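Local coordinates for GGDEF family protein (Vibrio cholerae, PDB 5GZS), which probably senses periplasmic ligands such as arginine through solute-binding domains and so regulates its own cytoplasmic synthesis of cyclic di-GMP, at residues D13-R18 with Q200-D205; N142-M147 with L204-Q209; F344-L349 with L358-S363. All blocks are in the same frame, centred on the assembly; numbering follows the deposited sequence.

Contact 1. Residues D13-R18 with Q200-D205; sequences DDVVTR and QKYQLD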
loop_
_atom_site.group_PDB
_atom_site.type_symbol
_atom_site.label_atom_id
_atom_site.label_comp_id
_atom_site.label_asym_id
_atom_site.label_seq_id
_atom_site.Cartn_x
_atom_site.Cartn_y
_atom_site.Cartn_z
ATOM N N ASP A 13 -32.122 -9.245 12.616
ATOM C CA ASP A 13 -31.689 -9.071 13.989
ATOM C C ASP A 13 -31.116 -7.697 14.148
ATOM O O ASP A 13 -29.949 -7.498 13.976
ATOM C CB ASP A 13 -30.626 -10.091 14.330
ATOM C CG ASP A 13 -30.336 -10.156 15.776
ATOM O OD1 ASP A 13 -31.210 -9.881 16.564
ATOM O OD2 ASP A 13 -29.234 -10.510 16.148
ATOM N N ASP A 14 -31.954 -6.741 14.476
ATOM C CA ASP A 14 -31.546 -5.364 14.493
ATOM C C ASP A 14 -31.202 -4.970 15.893
ATOM O O ASP A 14 -31.940 -4.295 16.539
ATOM C CB ASP A 14 -32.659 -4.515 13.945
ATOM C CG ASP A 14 -32.178 -3.260 13.365
ATOM O OD1 ASP A 14 -31.206 -2.728 13.866
ATOM O OD2 ASP A 14 -32.793 -2.784 12.424
ATOM N N VAL A 15 -30.056 -5.415 16.350
ATOM C CA VAL A 15 -29.720 -5.309 17.714
ATOM C C VAL A 15 -29.444 -3.878 18.100
ATOM O O VAL A 15 -29.703 -3.489 19.196
ATOM C CB VAL A 15 -28.582 -6.270 18.054
ATOM C CG1 VAL A 15 -27.531 -6.217 17.006
ATOM C CG2 VAL A 15 -27.995 -5.988 19.401
ATOM N N VAL A 16 -28.942 -3.085 17.182
ATOM C CA VAL A 16 -28.653 -1.698 17.534
ATOM C C VAL A 16 -29.934 -0.868 17.610
ATOM O O VAL A 16 -30.008 0.099 18.376
ATOM C CB VAL A 16 -27.652 -1.056 16.539
ATOM C CG1 VAL A 16 -27.441 0.411 16.826
ATOM C CG2 VAL A 16 -26.309 -1.780 16.597
ATOM N N THR A 17 -30.958 -1.259 16.861
ATOM C CA THR A 17 -32.210 -0.511 16.886
ATOM C C THR A 17 -32.942 -0.789 18.191
ATOM O O THR A 17 -33.519 0.110 18.811
ATOM C CB THR A 17 -33.114 -0.864 15.680
ATOM O OG1 THR A 17 -32.437 -0.537 14.461
ATOM C CG2 THR A 17 -34.425 -0.090 15.731
ATOM N N ARG A 18 -32.897 -2.049 18.603
ATOM C CA ARG A 18 -33.410 -2.475 19.895
ATOM C C ARG A 18 -32.679 -1.805 21.051
ATOM O O ARG A 18 -33.327 -1.203 21.925
ATOM C CB ARG A 18 -33.305 -3.980 20.021
ATOM C CG ARG A 18 -34.440 -4.681 19.383
ATOM C CD ARG A 18 -33.999 -5.913 18.697
ATOM N NE ARG A 18 -33.052 -6.720 19.456
ATOM C CZ ARG A 18 -32.261 -7.607 18.857
ATOM N NH1 ARG A 18 -32.327 -7.726 17.529
ATOM N NH2 ARG A 18 -31.397 -8.340 19.555
ATOM N N GLN A 200 -20.402 -4.257 20.426
ATOM C CA GLN A 200 -19.140 -4.975 20.181
ATOM C C GLN A 200 -19.170 -6.343 20.861
ATOM O O GLN A 200 -18.870 -7.366 20.252
ATOM C CB GLN A 200 -17.963 -4.158 20.684
ATOM C CG GLN A 200 -16.687 -4.914 20.795
ATOM C CD GLN A 200 -15.759 -4.619 19.659
ATOM O OE1 GLN A 200 -16.068 -4.877 18.493
ATOM N NE2 GLN A 200 -14.611 -4.026 19.988
ATOM N N LYS A 201 -19.587 -6.342 22.120
ATOM C CA LYS A 201 -19.727 -7.542 22.916
ATOM C C LYS A 201 -20.710 -8.480 22.241
ATOM O O LYS A 201 -20.510 -9.700 22.200
ATOM C CB LYS A 201 -20.191 -7.170 24.346
ATOM C CG LYS A 201 -20.497 -8.344 25.290
ATOM C CD LYS A 201 -19.336 -9.346 25.325
ATOM C CE LYS A 201 -19.426 -10.328 26.495
ATOM N NZ LYS A 201 -19.155 -11.761 26.132
ATOM N N TYR A 202 -21.773 -7.895 21.691
ATOM C CA TYR A 202 -22.851 -8.686 21.152
ATOM C C TYR A 202 -22.365 -9.423 19.943
ATOM O O TYR A 202 -22.540 -10.622 19.870
ATOM C CB TYR A 202 -24.053 -7.819 20.819
ATOM C CG TYR A 202 -25.215 -8.571 20.206
ATOM C CD1 TYR A 202 -25.269 -8.817 18.836
ATOM C CD2 TYR A 202 -26.272 -9.013 20.992
ATOM C CE1 TYR A 202 -26.335 -9.493 18.269
ATOM C CE2 TYR A 202 -27.347 -9.701 20.428
ATOM C CZ TYR A 202 -27.371 -9.926 19.071
ATOM O OH TYR A 202 -28.433 -10.582 18.518
ATOM N N GLN A 203 -21.728 -8.732 18.993
ATOM C CA GLN A 203 -21.335 -9.411 17.749
ATOM C C GLN A 203 -20.073 -10.262 17.917
ATOM O O GLN A 203 -19.928 -11.292 17.267
ATOM C CB GLN A 203 -21.187 -8.404 16.595
ATOM C CG GLN A 203 -20.170 -7.264 16.737
ATOM C CD GLN A 203 -18.742 -7.686 16.400
ATOM O OE1 GLN A 203 -18.447 -8.173 15.305
ATOM N NE2 GLN A 203 -17.855 -7.518 17.362
ATOM N N LEU A 204 -19.167 -9.864 18.800
ATOM C CA LEU A 204 -17.977 -10.679 18.994
ATOM C C LEU A 204 -18.387 -12.037 19.578
ATOM O O LEU A 204 -17.799 -13.073 19.236
ATOM C CB LEU A 204 -16.950 -9.994 19.904
ATOM C CG LEU A 204 -15.583 -10.685 19.861
ATOM C CD1 LEU A 204 -15.222 -10.937 18.400
ATOM C CD2 LEU A 204 -14.494 -9.881 20.548
ATOM N N ASP A 205 -19.405 -12.035 20.438
ATOM C CA ASP A 205 -19.913 -13.276 21.025
ATOM C C ASP A 205 -20.502 -14.247 19.994
ATOM O O ASP A 205 -20.223 -15.454 20.041
ATOM C CB ASP A 205 -20.954 -12.957 22.077
ATOM C CG ASP A 205 -20.342 -12.594 23.411
ATOM O OD1 ASP A 205 -19.105 -12.529 23.510
ATOM O OD2 ASP A 205 -21.107 -12.368 24.370
#

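Contact 2. Residues N142-M147 with L204-Q209; sequences NQLKPM and LDIRKQ. With ARG (arginine), chain B.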
loop_
_atom_site.group_PDB
_atom_site.type_symbol
_atom_site.label_atom_id
_atom_site.label_comp_id
_atom_site.label_asym_id
_atom_site.label_seq_id
_atom_site.Cartn_x
_atom_site.Cartn_y
_atom_site.Cartn_z
ATOM N N ASN A 142 -27.327 -6.786 11.138
ATOM C CA ASN A 142 -28.650 -7.429 11.041
ATOM C C ASN A 142 -28.611 -8.873 10.548
ATOM O O ASN A 142 -29.421 -9.718 10.950
ATOM C CB ASN A 142 -29.542 -6.621 10.115
ATOM C CG ASN A 142 -29.651 -5.173 10.544
ATOM O OD1 ASN A 142 -28.669 -4.424 10.508
ATOM N ND2 ASN A 142 -30.844 -4.771 10.959
ATOM N N GLN A 143 -27.659 -9.158 9.677
ATOM C CA GLN A 143 -27.573 -10.476 9.082
ATOM C C GLN A 143 -26.665 -11.429 9.851
ATOM O O GLN A 143 -26.684 -12.630 9.598
ATOM C CB GLN A 143 -27.086 -10.364 7.644
ATOM C CG GLN A 143 -27.898 -9.420 6.775
ATOM C CD GLN A 143 -29.361 -9.823 6.663
ATOM O OE1 GLN A 143 -29.701 -11.003 6.781
ATOM N NE2 GLN A 143 -30.237 -8.841 6.401
ATOM N N LEU A 144 -25.899 -10.908 10.805
ATOM C CA LEU A 144 -24.843 -11.693 11.431
ATOM C C LEU A 144 -25.334 -12.991 12.077
ATOM O O LEU A 144 -24.878 -14.093 11.719
ATOM C CB LEU A 144 -24.105 -10.854 12.476
ATOM C CG LEU A 144 -22.829 -11.535 12.982
ATOM C CD1 LEU A 144 -21.905 -11.814 11.810
ATOM C CD2 LEU A 144 -22.116 -10.680 14.015
ATOM N N LYS A 145 -26.248 -12.860 13.037
ATOM C CA LYS A 145 -26.737 -14.020 13.774
ATOM C C LYS A 145 -27.426 -15.036 12.820
ATOM O O LYS A 145 -27.041 -16.201 12.801
ATOM C CB LYS A 145 -27.650 -13.566 14.923
ATOM C CG LYS A 145 -28.194 -14.680 15.818
ATOM C CD LYS A 145 -29.065 -14.112 16.943
ATOM C CE LYS A 145 -28.247 -14.039 18.211
ATOM N NZ LYS A 145 -28.709 -13.055 19.238
ATOM N N PRO A 146 -28.394 -14.603 11.990
ATOM C CA PRO A 146 -28.978 -15.638 11.122
ATOM C C PRO A 146 -27.986 -16.210 10.115
ATOM O O PRO A 146 -28.049 -17.404 9.817
ATOM C CB PRO A 146 -30.118 -14.906 10.403
ATOM C CG PRO A 146 -29.768 -13.440 10.510
ATOM C CD PRO A 146 -29.052 -13.291 11.817
HETATM N N MSE A 147 -27.073 -15.385 9.617
HETATM C CA MSE A 147 -26.114 -15.857 8.618
HETATM C C MSE A 147 -25.123 -16.872 9.200
HETATM O O MSE A 147 -24.893 -17.911 8.603
HETATM C CB MSE A 147 -25.361 -14.677 7.994
HETATM C CG MSE A 147 -24.930 -14.869 6.563
HETATM SE SE MSE A 147 -26.420 -15.129 5.355
HETATM C CE MSE A 147 -26.337 -13.477 4.309
ATOM N N LEU A 204 -19.167 -9.864 18.800
ATOM C CA LEU A 204 -17.977 -10.679 18.994
ATOM C C LEU A 204 -18.387 -12.037 19.578
ATOM O O LEU A 204 -17.799 -13.073 19.236
ATOM C CB LEU A 204 -16.950 -9.994 19.904
ATOM C CG LEU A 204 -15.583 -10.685 19.861
ATOM C CD1 LEU A 204 -15.222 -10.937 18.400
ATOM C CD2 LEU A 204 -14.494 -9.881 20.548
ATOM N N ASP A 205 -19.405 -12.035 20.438
ATOM C CA ASP A 205 -19.913 -13.276 21.025
ATOM C C ASP A 205 -20.502 -14.247 19.994
ATOM O O ASP A 205 -20.223 -15.454 20.041
ATOM C CB ASP A 205 -20.954 -12.957 22.077
ATOM C CG ASP A 205 -20.342 -12.594 23.411
ATOM O OD1 ASP A 205 -19.105 -12.529 23.510
ATOM O OD2 ASP A 205 -21.107 -12.368 24.370
ATOM N N ILE A 206 -21.303 -13.735 19.066
ATOM C CA ILE A 206 -21.832 -14.546 17.965
ATOM C C ILE A 206 -20.718 -15.145 17.141
ATOM O O ILE A 206 -20.769 -16.331 16.764
ATOM C CB ILE A 206 -22.727 -13.725 17.012
ATOM C CG1 ILE A 206 -24.040 -13.363 17.686
ATOM C CG2 ILE A 206 -22.984 -14.473 15.663
ATOM C CD1 ILE A 206 -24.914 -12.505 16.795
ATOM N N ARG A 207 -19.716 -14.322 16.838
ATOM C CA ARG A 207 -18.569 -14.820 16.061
ATOM C C ARG A 207 -17.699 -15.817 16.846
ATOM O O ARG A 207 -17.252 -16.789 16.276
ATOM C CB ARG A 207 -17.750 -13.657 15.547
ATOM C CG ARG A 207 -18.505 -12.993 14.407
ATOM C CD ARG A 207 -18.045 -11.565 14.211
ATOM N NE ARG A 207 -16.747 -11.514 13.563
ATOM C CZ ARG A 207 -15.847 -10.577 13.794
ATOM N NH1 ARG A 207 -16.109 -9.601 14.646
ATOM N NH2 ARG A 207 -14.697 -10.607 13.149
ATOM N N LYS A 208 -17.534 -15.625 18.149
ATOM C CA LYS A 208 -16.835 -16.619 18.952
ATOM C C LYS A 208 -17.555 -17.969 18.957
ATOM O O LYS A 208 -16.942 -19.028 18.870
ATOM C CB LYS A 208 -16.685 -16.130 20.386
ATOM C CG LYS A 208 -15.570 -15.125 20.567
ATOM C CD LYS A 208 -15.666 -14.497 21.942
ATOM C CE LYS A 208 -14.433 -13.663 22.284
ATOM N NZ LYS A 208 -14.732 -12.982 23.565
ATOM N N GLN A 209 -18.873 -17.907 19.118
ATOM C CA GLN A 209 -19.696 -19.104 19.223
ATOM C C GLN A 209 -19.590 -19.936 17.958
ATOM O O GLN A 209 -19.472 -21.161 18.014
ATOM C CB GLN A 209 -21.156 -18.730 19.486
ATOM C CG GLN A 209 -22.090 -19.923 19.609
ATOM C CD GLN A 209 -23.315 -19.797 18.724
ATOM O OE1 GLN A 209 -23.255 -19.217 17.641
ATOM N NE2 GLN A 209 -24.436 -20.340 19.185
HETATM N N ARG B . -26.205 2.093 6.607
HETATM C CA ARG B . -26.238 1.650 5.222
HETATM C C ARG B . -27.305 2.405 4.437
HETATM O O ARG B . -27.235 2.530 3.216
HETATM C CB ARG B . -26.491 0.155 5.151
HETATM C CG ARG B . -27.843 -0.272 5.690
HETATM C CD ARG B . -27.828 -1.774 5.875
HETATM N NE ARG B . -29.114 -2.288 6.294
HETATM C CZ ARG B . -29.600 -2.157 7.521
HETATM N NH1 ARG B . -28.908 -1.512 8.455
HETATM N NH2 ARG B . -30.790 -2.662 7.803
HETATM O OXT ARG B . -28.264 2.909 5.009
#

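Contact 3. Residues F344-L349 with L358-S363; sequences FFEELL and LFSYAS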
loop_
_atom_site.group_PDB
_atom_site.type_symbol
_atom_site.label_atom_id
_atom_site.label_comp_id
_atom_site.label_asym_id
_atom_site.label_seq_id
_atom_site.Cartn_x
_atom_site.Cartn_y
_atom_site.Cartn_z
ATOM N N PHE A 344 16.434 -16.361 6.671
ATOM C CA PHE A 344 15.520 -15.916 5.645
ATOM C C PHE A 344 16.078 -14.803 4.737
ATOM O O PHE A 344 15.767 -14.776 3.540
ATOM C CB PHE A 344 14.223 -15.422 6.273
ATOM C CG PHE A 344 13.435 -14.509 5.373
ATOM C CD1 PHE A 344 12.827 -15.005 4.219
ATOM C CD2 PHE A 344 13.297 -13.165 5.676
ATOM C CE1 PHE A 344 12.097 -14.173 3.376
ATOM C CE2 PHE A 344 12.562 -12.322 4.848
ATOM C CZ PHE A 344 11.962 -12.824 3.689
ATOM N N PHE A 345 16.882 -13.884 5.272
ATOM C CA PHE A 345 17.346 -12.766 4.430
ATOM C C PHE A 345 18.338 -13.302 3.408
ATOM O O PHE A 345 18.458 -12.759 2.315
ATOM C CB PHE A 345 17.960 -11.622 5.262
ATOM C CG PHE A 345 16.950 -10.858 6.091
ATOM C CD1 PHE A 345 15.662 -10.636 5.618
ATOM C CD2 PHE A 345 17.279 -10.386 7.353
ATOM C CE1 PHE A 345 14.734 -9.944 6.382
ATOM C CE2 PHE A 345 16.341 -9.694 8.130
ATOM C CZ PHE A 345 15.074 -9.472 7.645
ATOM N N GLU A 346 19.031 -14.390 3.736
ATOM C CA GLU A 346 19.993 -14.931 2.779
ATOM C C GLU A 346 19.235 -15.449 1.572
ATOM O O GLU A 346 19.601 -15.199 0.420
ATOM C CB GLU A 346 20.841 -16.024 3.405
ATOM C CG GLU A 346 21.888 -16.631 2.472
ATOM C CD GLU A 346 22.667 -17.751 3.154
ATOM O OE1 GLU A 346 22.100 -18.386 4.081
ATOM O OE2 GLU A 346 23.847 -17.968 2.800
ATOM N N GLU A 347 18.149 -16.144 1.844
ATOM C CA GLU A 347 17.312 -16.639 0.784
ATOM C C GLU A 347 16.790 -15.464 -0.026
ATOM O O GLU A 347 16.875 -15.476 -1.255
ATOM C CB GLU A 347 16.193 -17.473 1.382
ATOM C CG GLU A 347 14.994 -17.760 0.514
ATOM C CD GLU A 347 14.011 -18.646 1.272
ATOM O OE1 GLU A 347 12.788 -18.531 1.045
ATOM O OE2 GLU A 347 14.480 -19.454 2.113
ATOM N N LEU A 348 16.295 -14.436 0.659
ATOM C CA LEU A 348 15.692 -13.295 -0.019
ATOM C C LEU A 348 16.650 -12.689 -1.037
ATOM O O LEU A 348 16.284 -12.433 -2.186
ATOM C CB LEU A 348 15.264 -12.227 0.991
ATOM C CG LEU A 348 14.703 -10.921 0.409
ATOM C CD1 LEU A 348 13.665 -11.197 -0.688
ATOM C CD2 LEU A 348 14.068 -10.075 1.536
ATOM N N LEU A 349 17.890 -12.485 -0.616
ATOM C CA LEU A 349 18.839 -11.829 -1.478
ATOM C C LEU A 349 19.206 -12.751 -2.613
ATOM O O LEU A 349 19.427 -12.296 -3.740
ATOM C CB LEU A 349 20.070 -11.385 -0.697
ATOM C CG LEU A 349 19.783 -10.184 0.209
ATOM C CD1 LEU A 349 21.080 -9.483 0.527
ATOM C CD2 LEU A 349 18.819 -9.226 -0.444
ATOM N N LEU A 358 27.026 -13.250 -1.310
ATOM C CA LEU A 358 26.645 -12.732 -0.015
ATOM C C LEU A 358 27.688 -13.252 0.965
ATOM O O LEU A 358 28.282 -14.306 0.727
ATOM C CB LEU A 358 25.233 -13.184 0.370
ATOM C CG LEU A 358 24.150 -13.090 -0.713
ATOM C CD1 LEU A 358 22.853 -13.794 -0.270
ATOM C CD2 LEU A 358 23.889 -11.652 -1.025
ATOM N N PHE A 359 27.941 -12.508 2.039
ATOM C CA PHE A 359 28.819 -12.980 3.109
ATOM C C PHE A 359 27.932 -13.538 4.209
ATOM O O PHE A 359 26.998 -12.860 4.650
ATOM C CB PHE A 359 29.710 -11.858 3.640
ATOM C CG PHE A 359 30.707 -11.354 2.638
ATOM C CD1 PHE A 359 30.381 -10.335 1.750
ATOM C CD2 PHE A 359 31.975 -11.905 2.580
ATOM C CE1 PHE A 359 31.307 -9.878 0.826
ATOM C CE2 PHE A 359 32.898 -11.461 1.671
ATOM C CZ PHE A 359 32.574 -10.445 0.789
ATOM N N SER A 360 28.194 -14.771 4.637
ATOM C CA SER A 360 27.310 -15.410 5.606
ATOM C C SER A 360 27.922 -15.445 6.995
ATOM O O SER A 360 29.141 -15.519 7.154
ATOM C CB SER A 360 26.943 -16.830 5.161
ATOM O OG SER A 360 26.790 -16.905 3.753
ATOM N N TYR A 361 27.056 -15.375 7.995
ATOM C CA TYR A 361 27.489 -15.397 9.370
ATOM C C TYR A 361 26.598 -16.317 10.161
ATOM O O TYR A 361 25.537 -16.750 9.691
ATOM C CB TYR A 361 27.472 -14.000 9.981
ATOM C CG TYR A 361 28.508 -13.096 9.401
ATOM C CD1 TYR A 361 28.255 -12.378 8.237
ATOM C CD2 TYR A 361 29.752 -12.974 9.997
ATOM C CE1 TYR A 361 29.216 -11.544 7.686
ATOM C CE2 TYR A 361 30.725 -12.140 9.457
ATOM C CZ TYR A 361 30.446 -11.426 8.301
ATOM O OH TYR A 361 31.397 -10.603 7.765
ATOM N N ALA A 362 27.048 -16.592 11.376
ATOM C CA ALA A 362 26.396 -17.545 12.251
ATOM C C ALA A 362 25.305 -16.867 13.056
ATOM O O ALA A 362 24.354 -17.507 13.497
ATOM C CB ALA A 362 27.431 -18.190 13.176
ATOM N N SER A 363 25.442 -15.559 13.238
ATOM C CA SER A 363 24.537 -14.829 14.115
ATOM C C SER A 363 24.403 -13.361 13.745
ATOM O O SER A 363 25.203 -12.820 12.980
ATOM C CB SER A 363 25.010 -14.939 15.563
ATOM O OG SER A 363 26.322 -14.411 15.689
#

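Contact 1. Residues D13-R18 with Q200-D205
Val15 and Tyr202 run alongside each other, pointing opposite ways, and the methyl CG2 of Val15 settles over one face of the phenol ring. This is a CH-pi contact almost square to the ring: CG2 of Val15 lies 3.7 Å from the centroid of the Tyr202 ring, 5° off the ring normal. The second methyl, CG1, reaches the ring atom CE1 of Tyr202 at 3.7 Å, so both branches of the valine press on the aromatic. CG of Tyr202 stands anti to the backbone N (chi1 178°), which carries the ring out to Val15 and Asp13. While the face is used by Val15, the edge is used by Asp13. Tyr202 OH donates to Asp13 OD2 at 2.5 Å, on the syn lone pair of the carboxylate, whose plane is turned 47° from the ring. The other oxygen is held separately: Arg18 NH1 forms a salt bridge with Asp13 OD1 at 2.6 Å, approaching from above the carboxylate plane. Each carboxylate oxygen therefore has its own partner, which should restrict rotation of the group and favour its charged form. The contact joins the first turn of helix 15-28 to the long helix 189-218, and Tyr202 OH also bonds Lys145 NZ of helix 144-149.

Contact 2. Residues N142-M147 with L204-Q209
In Ile206, CG2 stands anti to the backbone nitrogen, which points it at Leu144, while chi1 of -71° and chi2 of 178° lay the extended CG1-CD1 branch across Lys145. CD1 of Ile206 reaches CB of Lys145 at 3.5 Å, the two side chains crossing at about a right angle. CE of Lys145 also passes the same methyl, 3.9 Å from CD1 of Ile206, because the lysine chain is straight as far as CD and bends at chi3. Its ammonium group continues beyond the methyl to the hydroxyl of Tyr202. On the other branch, CG2 of Ile206 packs against CG of Leu144 at 4.0 Å. Leu144 completes the interface with CD2, which lies 4.2 Å from the aliphatic CD of Arg207, while the guanidinium reaches Gln203 through NH1. Between the two segments the fit is thus apolar, with the charged ends led off to other partners. In the same segment, Asn142 belongs to the arginine pocket; its OD1 approaches NH1 of the ligand without hydrogen bonding, and its ND2 donates to O of Glu11, which itself binds the ligand. Helix 144-149, close in the chain to this pocket residue, thus packs on helix 189-218 in a family 3 solute-binding domain.

Contact 3. Residues F344-L349 with L358-S363
Leu358 and Leu349 make the apolar centre of this contact, their side chains crossing obliquely. Both methyls of Leu358 press on the base of Leu349, with CD1 of Leu358 3.7 Å from CB of Leu349 and CD2 of Leu358 3.8 Å from the same atom. CD2 of Leu358 also meets the CD1 methyl of Leu349 at 3.9 Å. One turn back along the helix, Glu346 also touches CD1 of Leu358, with its carbonyl O at 3.6 Å and its CG at 4.1 Å from that methyl. Glu346 holds its CG anti to the backbone nitrogen (chi1 -179°) and runs on extended, which carries the carboxylate out to the strand. There Ser360 OG donates to Glu346 OE2 at 3.3 Å, a long bond that meets the oxygen from 45° above the carboxylate plane. The second oxygen, OE1, accepts from the backbone N of Asp342, just before the helix, and so helps set the rotation of the group. Farther out, Leu349 lies on Ile337 and Val380, and Glu346 on Val339, so the helix face that meets Leu358 also rests on the sheet. Phe359 bonds through its backbone to Ile337 and Val339, and Tyr361 to Lys341, just past that strand. The arrangement is a beta-alpha-beta unit, in which helix 344-352 connects strand 337-340 to a short, weakly bonded, parallel edge strand at about 359-361 of a mixed sheet.

In the fold
Contact 1 opens near the N terminus, at the start of helix 15-28, and contact 2 opens much later, at the short helix 144-149. Both close on helix 189-218, contact 2 one turn beyond contact 1, so their loops overlap and share Leu204 and Asp205. Their centres are about 8 Å apart, and together they fasten two separate parts of the arginine-binding domain to one long helix. That helix leads on toward the second family 3 region. Contact 3 follows in series there, closing a short loop of eight residues within a beta-alpha-beta unit. Its centre is about 46 Å from that of contact 2, on the opposite side of the chain's centre.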